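Long-range contact in 231aa long hypothetical protein-L-isoaspartate O-methyltransferase (Sulfolobus tokodaii, PDB 1VBF), which probably methylates L-isoaspartyl residues of damaged proteins with S-adenosyl-L-methionine, a step in their repair or degradation: residues W141-C149 with M161-Q171. Numbering follows the deposited sequence.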
loop_
_atom_site.group_PDB
_atom_site.type_symbol
_atom_site.label_atom_id
_atom_site.label_comp_id
_atom_site.label_asym_id
_atom_site.label_seq_id
_atom_site.Cartn_x
_atom_site.Cartn_y
_atom_site.Cartn_z
ATOM N N TRP B 141 20.471 11.636 19.570
ATOM C CA TRP B 141 20.607 11.741 18.122
ATOM C C TRP B 141 20.084 10.535 17.375
ATOM O O TRP B 141 20.625 10.129 16.344
ATOM C CB TRP B 141 22.071 11.975 17.718
ATOM C CG TRP B 141 22.663 13.254 18.251
ATOM C CD1 TRP B 141 23.525 13.373 19.293
ATOM C CD2 TRP B 141 22.368 14.602 17.821
ATOM N NE1 TRP B 141 23.781 14.693 19.557
ATOM C CE2 TRP B 141 23.092 15.471 18.676
ATOM C CE3 TRP B 141 21.564 15.151 16.811
ATOM C CZ2 TRP B 141 23.039 16.871 18.549
ATOM C CZ3 TRP B 141 21.512 16.562 16.690
ATOM C CH2 TRP B 141 22.246 17.394 17.558
ATOM N N ALA B 142 19.041 9.939 17.919
ATOM C CA ALA B 142 18.406 8.792 17.283
ATOM C C ALA B 142 16.995 8.661 17.860
ATOM O O ALA B 142 16.734 9.031 19.009
ATOM C CB ALA B 142 19.222 7.532 17.509
ATOM N N THR B 143 16.077 8.161 17.052
ATOM C CA THR B 143 14.697 8.042 17.492
ATOM C C THR B 143 14.475 6.877 18.472
ATOM O O THR B 143 15.163 5.845 18.415
ATOM C CB THR B 143 13.740 7.937 16.246
ATOM O OG1 THR B 143 12.392 7.895 16.692
ATOM C CG2 THR B 143 14.015 6.684 15.418
ATOM N N ALA B 144 13.524 7.069 19.383
ATOM C CA ALA B 144 13.168 6.054 20.378
ATOM C C ALA B 144 11.686 5.650 20.275
ATOM O O ALA B 144 10.864 6.390 19.734
ATOM C CB ALA B 144 13.462 6.567 21.768
ATOM N N PRO B 145 11.326 4.467 20.791
ATOM C CA PRO B 145 9.920 4.065 20.702
ATOM C C PRO B 145 9.033 4.986 21.536
ATOM O O PRO B 145 7.876 5.204 21.212
ATOM C CB PRO B 145 9.939 2.639 21.238
ATOM C CG PRO B 145 11.385 2.184 21.005
ATOM C CD PRO B 145 12.158 3.399 21.372
ATOM N N THR B 146 9.589 5.527 22.614
ATOM C CA THR B 146 8.853 6.436 23.492
ATOM C C THR B 146 9.888 7.329 24.134
ATOM O O THR B 146 11.067 7.284 23.787
ATOM C CB THR B 146 8.188 5.735 24.704
ATOM O OG1 THR B 146 7.901 4.377 24.397
ATOM C CG2 THR B 146 6.917 6.422 25.076
ATOM N N LEU B 147 9.422 8.105 25.106
ATOM C CA LEU B 147 10.253 8.994 25.883
ATOM C C LEU B 147 11.282 8.113 26.598
ATOM O O LEU B 147 10.925 7.146 27.266
ATOM C CB LEU B 147 9.382 9.700 26.911
ATOM C CG LEU B 147 9.713 11.120 27.354
ATOM C CD1 LEU B 147 9.112 11.335 28.745
ATOM C CD2 LEU B 147 11.203 11.330 27.400
ATOM N N LEU B 148 12.559 8.436 26.439
ATOM C CA LEU B 148 13.605 7.671 27.088
ATOM C C LEU B 148 13.549 7.966 28.574
ATOM O O LEU B 148 13.812 9.068 29.026
ATOM C CB LEU B 148 14.964 8.034 26.510
ATOM C CG LEU B 148 15.144 7.526 25.089
ATOM C CD1 LEU B 148 16.353 8.173 24.471
ATOM C CD2 LEU B 148 15.284 6.033 25.111
ATOM N N CYS B 149 13.195 6.937 29.317
ATOM C CA CYS B 149 13.034 6.963 30.750
ATOM C C CYS B 149 14.274 7.256 31.607
ATOM O O CYS B 149 14.217 8.100 32.493
ATOM C CB CYS B 149 12.414 5.629 31.093
ATOM S SG CYS B 149 12.235 5.039 32.800
HETATM N N MSE B 161 15.076 18.392 27.714
HETATM C CA MSE B 161 15.564 17.291 26.887
HETATM C C MSE B 161 14.996 17.375 25.477
HETATM O O MSE B 161 13.831 17.723 25.287
HETATM C CB MSE B 161 15.203 15.930 27.480
HETATM C CG MSE B 161 15.633 14.749 26.592
HETATM SE SE MSE B 161 15.220 12.980 27.357
HETATM C CE MSE B 161 16.610 11.979 26.512
ATOM N N ILE B 162 15.830 17.074 24.489
ATOM C CA ILE B 162 15.402 17.071 23.105
ATOM C C ILE B 162 15.712 15.710 22.489
ATOM O O ILE B 162 16.846 15.240 22.570
ATOM C CB ILE B 162 16.093 18.210 22.310
ATOM C CG1 ILE B 162 15.471 19.543 22.728
ATOM C CG2 ILE B 162 15.945 18.014 20.777
ATOM C CD1 ILE B 162 16.008 20.748 22.014
ATOM N N LEU B 163 14.699 15.063 21.910
ATOM C CA LEU B 163 14.885 13.769 21.251
ATOM C C LEU B 163 13.799 13.474 20.258
ATOM O O LEU B 163 12.703 14.012 20.373
ATOM C CB LEU B 163 14.891 12.604 22.239
ATOM C CG LEU B 163 13.826 12.391 23.334
ATOM C CD1 LEU B 163 12.539 13.149 23.109
ATOM C CD2 LEU B 163 13.565 10.912 23.425
ATOM N N PRO B 164 14.083 12.609 19.266
ATOM C CA PRO B 164 13.109 12.218 18.242
ATOM C C PRO B 164 12.364 10.979 18.767
ATOM O O PRO B 164 12.991 9.984 19.152
ATOM C CB PRO B 164 13.971 11.853 17.033
ATOM C CG PRO B 164 15.387 12.206 17.440
ATOM C CD PRO B 164 15.417 12.100 18.920
ATOM N N ILE B 165 11.040 11.044 18.812
ATOM C CA ILE B 165 10.259 9.900 19.259
ATOM C C ILE B 165 9.398 9.355 18.125
ATOM O O ILE B 165 8.684 10.097 17.451
ATOM C CB ILE B 165 9.308 10.253 20.432
ATOM C CG1 ILE B 165 10.111 10.716 21.645
ATOM C CG2 ILE B 165 8.451 9.023 20.794
ATOM C CD1 ILE B 165 9.234 11.089 22.793
ATOM N N GLY B 166 9.462 8.053 17.913
ATOM C CA GLY B 166 8.643 7.479 16.878
ATOM C C GLY B 166 9.102 6.157 16.331
ATOM O O GLY B 166 10.294 5.898 16.201
ATOM N N VAL B 167 8.132 5.290 16.067
ATOM C CA VAL B 167 8.404 4.006 15.432
ATOM C C VAL B 167 8.107 4.462 13.995
ATOM O O VAL B 167 7.547 5.545 13.801
ATOM C CB VAL B 167 7.408 2.926 15.926
ATOM C CG1 VAL B 167 7.723 2.565 17.348
ATOM C CG2 VAL B 167 5.988 3.438 15.866
ATOM N N GLY B 168 8.493 3.722 12.978
ATOM C CA GLY B 168 8.186 4.227 11.648
ATOM C C GLY B 168 9.302 5.121 11.160
ATOM O O GLY B 168 9.945 5.801 11.951
ATOM N N ARG B 169 9.507 5.124 9.849
ATOM C CA ARG B 169 10.582 5.852 9.202
ATOM C C ARG B 169 10.551 7.380 9.208
ATOM O O ARG B 169 11.416 8.015 8.614
ATOM C CB ARG B 169 10.742 5.310 7.781
ATOM C CG ARG B 169 9.861 4.091 7.543
ATOM C CD ARG B 169 10.595 2.856 7.063
ATOM N NE ARG B 169 10.922 2.929 5.639
ATOM C CZ ARG B 169 10.037 3.058 4.645
ATOM N NH1 ARG B 169 8.736 3.131 4.892
ATOM N NH2 ARG B 169 10.463 3.123 3.390
ATOM N N VAL B 170 9.570 7.976 9.869
ATOM C CA VAL B 170 9.511 9.437 9.986
ATOM C C VAL B 170 9.023 9.702 11.398
ATOM O O VAL B 170 7.943 9.272 11.750
ATOM C CB VAL B 170 8.524 10.073 8.999
ATOM C CG1 VAL B 170 8.395 11.567 9.277
ATOM C CG2 VAL B 170 9.021 9.886 7.605
ATOM N N GLN B 171 9.799 10.411 12.207
ATOM C CA GLN B 171 9.413 10.640 13.592
ATOM C C GLN B 171 9.138 12.089 13.904
ATOM O O GLN B 171 8.986 12.902 13.009
ATOM C CB GLN B 171 10.514 10.128 14.519
ATOM C CG GLN B 171 11.011 8.725 14.197
ATOM C CD GLN B 171 12.061 8.708 13.112
ATOM O OE1 GLN B 171 12.927 9.565 13.065
ATOM N NE2 GLN B 171 12.001 7.715 12.245
#
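Where the neighbouring parallel strands 135-140 and 159-165 of the methyltransferase sheet run out, segment 141-149 lies along the end of the second strand and the turn after it, joined by a single beta bridge between A144 and I165. A144 N donates to P164 O (3.0 Å), and G166 N returns a straighter bond to A144 O (2.8 Å, 167° at the hydrogen). T143 adds a side-chain bond: with chi1 at -177°, OG1 swings away from its own backbone N and gives its proton to G166 O at 2.9 Å, in the carbonyl plane on a lone pair. The T143 side chain also crosses Q171 at about a right angle, CG2 lying 3.6 Å from Q171 CD. The Q171 chain bends at chi2 (84°), and its amide is gripped at both ends: NE2 binds G168 O across the turn, almost in the amide plane, while OE1 accepts from F193 N. P164 lies against the loop, its CD 3.3 Å from A142 O. Toward helix 149-154 the contact is apolar. I165 CD1 packs against the backbone of L147, 3.8 Å from L147 N; L163 CD2 meets L148 CD1 at 4.0 Å, their side chains slanting across each other; and the extended selenomethionine M161 brings SE to L147 CD2 (4.3 Å) and CE to L148 CB. V140 of strand 135-140 backs L148, L163 and M161. C149 SG is disulfide-bonded to C149 of a second subunit, and V167 N donates to D204 OD2 of that subunit. The arrangement is a beta-alpha-beta crossover of the Rossmann-like methyltransferase fold, helix 149-154 linking the two parallel strands and the loop leading into it bridged to the end of the second.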